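Local coordinates for acetone carboxylase alpha subunit (Xanthobacter autotrophicus Py2, PDB 5M45), which forms the alpha subunit of a carboxylase and belongs to the hydantoinase B/oxoprolinase family, binding manganese and magnesium ions, at residues S338-F352 with T386-S400. Sequence-based numbering, arbitrary orientation.
Sequences SRWGWHTYNAHQVSF and TWMNPDDRRVAFSYS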
# COMPACT_ATOMS: atom_id res chain seq x y z
N SER A 338 -2.03 25.45 -14.15
CA SER A 338 -2.95 25.20 -13.02
C SER A 338 -2.32 24.32 -11.92
O SER A 338 -1.22 23.81 -12.07
CB SER A 338 -4.29 24.62 -13.55
OG SER A 338 -4.12 23.41 -14.28
N ARG A 339 -3.03 24.16 -10.81
CA ARG A 339 -2.56 23.47 -9.60
C ARG A 339 -2.82 21.97 -9.68
O ARG A 339 -3.71 21.52 -10.40
CB ARG A 339 -3.29 24.03 -8.36
CG ARG A 339 -2.76 23.61 -7.00
CD ARG A 339 -3.39 24.30 -5.81
NE ARG A 339 -4.80 23.99 -5.60
CZ ARG A 339 -5.83 24.84 -5.82
NH1 ARG A 339 -5.62 26.11 -6.24
NH2 ARG A 339 -7.08 24.43 -5.56
N TRP A 340 -2.02 21.19 -8.93
CA TRP A 340 -2.38 19.78 -8.65
C TRP A 340 -3.82 19.69 -8.10
O TRP A 340 -4.38 20.69 -7.64
CB TRP A 340 -1.37 19.14 -7.68
CG TRP A 340 -1.30 19.79 -6.32
CD1 TRP A 340 -0.45 20.79 -5.94
CD2 TRP A 340 -2.07 19.46 -5.17
NE1 TRP A 340 -0.67 21.13 -4.63
CE2 TRP A 340 -1.66 20.33 -4.12
CE3 TRP A 340 -3.07 18.54 -4.91
CZ2 TRP A 340 -2.19 20.28 -2.83
CZ3 TRP A 340 -3.62 18.51 -3.61
CH2 TRP A 340 -3.16 19.35 -2.59
N GLY A 341 -4.41 18.51 -8.17
CA GLY A 341 -5.78 18.33 -7.64
C GLY A 341 -6.08 16.96 -7.02
O GLY A 341 -5.20 16.06 -6.97
N TRP A 342 -7.34 16.81 -6.59
CA TRP A 342 -7.81 15.61 -5.91
C TRP A 342 -8.41 14.63 -6.95
O TRP A 342 -9.61 14.56 -7.18
CB TRP A 342 -8.81 15.93 -4.79
CG TRP A 342 -8.30 16.92 -3.77
CD1 TRP A 342 -8.71 18.22 -3.62
CD2 TRP A 342 -7.29 16.71 -2.78
NE1 TRP A 342 -8.03 18.83 -2.60
CE2 TRP A 342 -7.14 17.93 -2.07
CE3 TRP A 342 -6.47 15.63 -2.43
CZ2 TRP A 342 -6.24 18.07 -1.01
CZ3 TRP A 342 -5.59 15.78 -1.38
CH2 TRP A 342 -5.48 17.00 -0.68
N HIS A 343 -7.48 13.93 -7.61
CA HIS A 343 -7.73 13.04 -8.74
C HIS A 343 -6.42 12.27 -9.00
O HIS A 343 -5.46 12.45 -8.26
CB HIS A 343 -8.21 13.85 -9.96
CG HIS A 343 -7.34 15.02 -10.30
ND1 HIS A 343 -6.02 14.90 -10.66
CD2 HIS A 343 -7.61 16.35 -10.33
CE1 HIS A 343 -5.50 16.09 -10.90
NE2 HIS A 343 -6.44 16.99 -10.69
N THR A 344 -6.39 11.45 -10.06
CA THR A 344 -5.22 10.60 -10.39
C THR A 344 -4.38 11.10 -11.58
O THR A 344 -3.61 10.32 -12.16
CB THR A 344 -5.67 9.14 -10.61
OG1 THR A 344 -6.62 9.04 -11.67
CG2 THR A 344 -6.30 8.59 -9.33
N TYR A 345 -4.43 12.40 -11.87
CA TYR A 345 -3.86 13.02 -13.11
C TYR A 345 -2.64 13.92 -12.83
O TYR A 345 -2.10 14.55 -13.79
CB TYR A 345 -4.96 13.77 -13.95
CG TYR A 345 -6.29 12.99 -13.93
CD1 TYR A 345 -6.33 11.65 -14.30
CD2 TYR A 345 -7.50 13.61 -13.56
CE1 TYR A 345 -7.49 10.91 -14.22
CE2 TYR A 345 -8.68 12.87 -13.48
CZ TYR A 345 -8.68 11.53 -13.81
OH TYR A 345 -9.83 10.77 -13.68
N ASN A 346 -2.17 13.98 -11.59
CA ASN A 346 -1.01 14.77 -11.23
C ASN A 346 0.31 14.17 -11.75
O ASN A 346 0.36 12.96 -12.08
CB ASN A 346 -0.94 14.92 -9.69
CG ASN A 346 -2.23 15.48 -9.12
OD1 ASN A 346 -2.53 16.65 -9.31
ND2 ASN A 346 -3.03 14.63 -8.47
N ALA A 347 1.36 14.98 -11.82
CA ALA A 347 2.64 14.50 -12.31
C ALA A 347 3.85 14.97 -11.48
O ALA A 347 3.72 15.18 -10.23
CB ALA A 347 2.77 14.84 -13.83
N HIS A 348 5.03 15.05 -12.09
CA HIS A 348 6.28 15.34 -11.41
C HIS A 348 7.21 15.97 -12.44
O HIS A 348 7.03 15.74 -13.65
CB HIS A 348 6.87 14.04 -10.86
CG HIS A 348 8.06 14.19 -9.96
ND1 HIS A 348 9.33 14.39 -10.45
CD2 HIS A 348 8.19 14.07 -8.62
CE1 HIS A 348 10.19 14.45 -9.44
NE2 HIS A 348 9.53 14.24 -8.32
N GLN A 349 8.16 16.79 -11.98
CA GLN A 349 9.09 17.46 -12.89
C GLN A 349 9.84 16.47 -13.82
O GLN A 349 10.05 16.76 -14.99
CB GLN A 349 10.03 18.43 -12.13
CG GLN A 349 11.10 17.76 -11.26
CD GLN A 349 12.03 18.80 -10.63
OE1 GLN A 349 13.15 18.99 -11.07
NE2 GLN A 349 11.55 19.50 -9.63
N VAL A 350 10.24 15.33 -13.30
CA VAL A 350 10.94 14.30 -14.07
C VAL A 350 10.05 13.68 -15.17
O VAL A 350 10.49 13.61 -16.33
CB VAL A 350 11.49 13.16 -13.16
CG1 VAL A 350 12.02 12.01 -13.99
CG2 VAL A 350 12.58 13.68 -12.20
N SER A 351 8.85 13.21 -14.84
CA SER A 351 7.98 12.63 -15.86
C SER A 351 7.55 13.68 -16.92
O SER A 351 7.49 13.37 -18.10
CB SER A 351 6.76 11.94 -15.23
OG SER A 351 5.97 12.86 -14.45
N PHE A 352 7.26 14.91 -16.47
CA PHE A 352 6.89 15.95 -17.39
C PHE A 352 8.00 16.29 -18.41
O PHE A 352 7.74 16.31 -19.62
CB PHE A 352 6.45 17.23 -16.65
CG PHE A 352 5.91 18.31 -17.57
CD1 PHE A 352 4.60 18.25 -18.00
CD2 PHE A 352 6.71 19.33 -18.00
CE1 PHE A 352 4.09 19.23 -18.88
CE2 PHE A 352 6.19 20.35 -18.84
CZ PHE A 352 4.90 20.27 -19.29
N THR A 386 2.41 23.81 -9.27
CA THR A 386 1.61 23.46 -10.44
C THR A 386 1.42 21.94 -10.52
O THR A 386 2.10 21.16 -9.83
CB THR A 386 2.26 23.97 -11.76
OG1 THR A 386 3.57 23.40 -11.89
CG2 THR A 386 2.37 25.53 -11.79
N TRP A 387 0.50 21.50 -11.37
CA TRP A 387 0.24 20.05 -11.52
C TRP A 387 1.45 19.26 -12.04
O TRP A 387 1.58 18.07 -11.71
CB TRP A 387 -1.02 19.78 -12.39
CG TRP A 387 -0.86 20.17 -13.87
CD1 TRP A 387 -1.28 21.34 -14.47
CD2 TRP A 387 -0.25 19.39 -14.88
NE1 TRP A 387 -0.97 21.30 -15.82
CE2 TRP A 387 -0.33 20.11 -16.09
CE3 TRP A 387 0.34 18.11 -14.90
CZ2 TRP A 387 0.16 19.60 -17.30
CZ3 TRP A 387 0.85 17.62 -16.09
CH2 TRP A 387 0.75 18.35 -17.28
N MET A 388 2.30 19.90 -12.86
CA MET A 388 3.54 19.30 -13.37
C MET A 388 4.76 19.35 -12.41
O MET A 388 5.76 18.72 -12.67
CB MET A 388 3.93 19.84 -14.77
CG MET A 388 4.36 21.31 -14.83
SD MET A 388 3.03 22.49 -15.08
CE MET A 388 2.66 22.20 -16.82
N ASN A 389 4.65 20.08 -11.30
CA ASN A 389 5.73 20.12 -10.26
C ASN A 389 5.06 20.35 -8.89
O ASN A 389 5.22 21.40 -8.28
CB ASN A 389 6.76 21.19 -10.61
CG ASN A 389 7.98 21.20 -9.71
OD1 ASN A 389 8.28 20.22 -8.95
ND2 ASN A 389 8.71 22.31 -9.75
N PRO A 390 4.29 19.35 -8.41
CA PRO A 390 3.49 19.57 -7.20
C PRO A 390 4.31 19.72 -5.95
O PRO A 390 5.43 19.21 -5.88
CB PRO A 390 2.60 18.33 -7.11
CG PRO A 390 2.69 17.66 -8.44
CD PRO A 390 4.02 18.01 -9.02
N ASP A 391 3.72 20.35 -4.96
CA ASP A 391 4.36 20.63 -3.66
C ASP A 391 3.63 19.96 -2.49
O ASP A 391 3.68 20.47 -1.34
CB ASP A 391 4.45 22.16 -3.47
CG ASP A 391 3.05 22.85 -3.44
OD1 ASP A 391 2.02 22.25 -3.76
OD2 ASP A 391 2.97 24.03 -3.02
N ASP A 392 2.95 18.83 -2.75
CA ASP A 392 2.24 18.10 -1.69
C ASP A 392 2.41 16.60 -1.84
O ASP A 392 2.12 16.03 -2.89
CB ASP A 392 0.74 18.46 -1.65
CG ASP A 392 0.07 17.96 -0.38
OD1 ASP A 392 -0.25 16.75 -0.26
OD2 ASP A 392 -0.10 18.77 0.57
N ARG A 393 2.84 15.96 -0.76
CA ARG A 393 3.19 14.55 -0.75
C ARG A 393 1.99 13.61 -0.79
O ARG A 393 2.20 12.41 -0.81
CB ARG A 393 4.09 14.21 0.45
CG ARG A 393 3.44 14.31 1.82
CD ARG A 393 4.48 14.04 2.91
NE ARG A 393 3.94 14.10 4.27
CZ ARG A 393 3.32 13.11 4.90
NH1 ARG A 393 2.88 13.30 6.13
NH2 ARG A 393 3.09 11.94 4.33
N ARG A 394 0.75 14.14 -0.80
CA ARG A 394 -0.46 13.30 -0.87
C ARG A 394 -1.02 13.05 -2.26
O ARG A 394 -2.00 12.31 -2.37
CB ARG A 394 -1.60 13.89 -0.00
CG ARG A 394 -1.26 13.91 1.49
CD ARG A 394 -2.25 14.75 2.29
NE ARG A 394 -2.16 16.13 1.87
CZ ARG A 394 -3.00 17.09 2.22
NH1 ARG A 394 -4.05 16.85 3.01
NH2 ARG A 394 -2.82 18.31 1.74
N VAL A 395 -0.45 13.66 -3.31
CA VAL A 395 -1.08 13.61 -4.63
C VAL A 395 -1.09 12.16 -5.19
O VAL A 395 -0.16 11.36 -4.90
CB VAL A 395 -0.46 14.60 -5.65
CG1 VAL A 395 -0.65 16.04 -5.16
CG2 VAL A 395 1.00 14.30 -5.93
N ALA A 396 -2.13 11.87 -5.98
CA ALA A 396 -2.23 10.60 -6.71
C ALA A 396 -1.81 10.75 -8.20
O ALA A 396 -1.92 11.85 -8.79
CB ALA A 396 -3.65 10.07 -6.62
N PHE A 397 -1.35 9.64 -8.77
CA PHE A 397 -0.68 9.58 -10.07
C PHE A 397 -1.17 8.48 -11.05
O PHE A 397 -0.63 8.42 -12.17
CB PHE A 397 0.82 9.28 -9.86
CG PHE A 397 1.57 10.25 -8.98
CD1 PHE A 397 2.21 11.35 -9.53
CD2 PHE A 397 1.73 10.00 -7.61
CE1 PHE A 397 2.97 12.21 -8.72
CE2 PHE A 397 2.51 10.83 -6.81
CZ PHE A 397 3.13 11.95 -7.36
N SER A 398 -2.10 7.61 -10.68
CA SER A 398 -2.36 6.39 -11.51
C SER A 398 -2.59 6.68 -12.99
O SER A 398 -2.25 5.84 -13.82
CB SER A 398 -3.55 5.56 -10.99
OG SER A 398 -3.20 4.79 -9.84
N TYR A 399 -3.21 7.81 -13.33
CA TYR A 399 -3.43 8.20 -14.72
C TYR A 399 -2.86 9.60 -15.05
O TYR A 399 -3.52 10.47 -15.63
CB TYR A 399 -4.89 8.03 -15.17
CG TYR A 399 -5.02 8.20 -16.68
CD1 TYR A 399 -4.14 7.60 -17.55
CD2 TYR A 399 -6.01 9.01 -17.22
CE1 TYR A 399 -4.23 7.78 -18.93
CE2 TYR A 399 -6.11 9.22 -18.61
CZ TYR A 399 -5.22 8.63 -19.45
OH TYR A 399 -5.28 8.83 -20.82
N SER A 400 -1.59 9.75 -14.64
CA SER A 400 -0.74 10.92 -14.93
C SER A 400 -0.88 11.41 -16.38
O SER A 400 -0.89 12.62 -16.67
CB SER A 400 0.72 10.50 -14.72
OG SER A 400 1.37 11.65 -14.27
O HOH W 1 -4.31 13.92 -5.48
O HOH W 2 8.33 17.57 -9.07
O HOH W 3 4.06 11.43 -12.85
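N346 crosses to the loop 386-400 with its amide: ND2 donates to A396 O at 3.0 Å in a nearly straight bond, meeting a lone pair in the carbonyl plane. Within its own loop the same amide clasps G341, OD1 accepting from G341 N and ND2 giving its other proton to G341 O. Three bonds therefore fix the rotation of this buried group.

V395 CG1, 3.5 Å from W340 CE3, and D392 CB, 3.6 Å from W340 CZ2, approach the W340 indole obliquely, both offset toward its rim. At the ring's edge NE1 makes a weak, bent bond (133°) to D391 OD1. R394 grips D392 side-on through NE and NH2, and D392 OD1 also takes R394 N in an Asx turn; the edge of the W342 indole, at CH2, points at one face of the guanidinium thus held, ring and guanidinium planes 87° apart.

Both segments belong to the hydantoinase B/oxoprolinase region, where the run into helix 349-361 meets the loop leading to helix 401-422. H348 N-caps the former, its ND1 accepting from V350 N. On the helix's first turn, F352 has CG anti to the backbone N (chi1 -174°), which carries its ring edge toward the W387 face in an offset edge-to-face pair, 5.7 Å between the centroids of the F352 ring and the six-membered ring of W387; L404 and A407 of helix 401-422 pack here too. M388 CB makes a CH-pi contact over one face of the F352 ring, and M388 SD stands farther above that ring in a distant Met-aromatic contact.

Beyond A396, S400 OG donates to N346 O at 2.7 Å, Y399 N bonds T344 O, and S398 O accepts from H150, a manganese ligand.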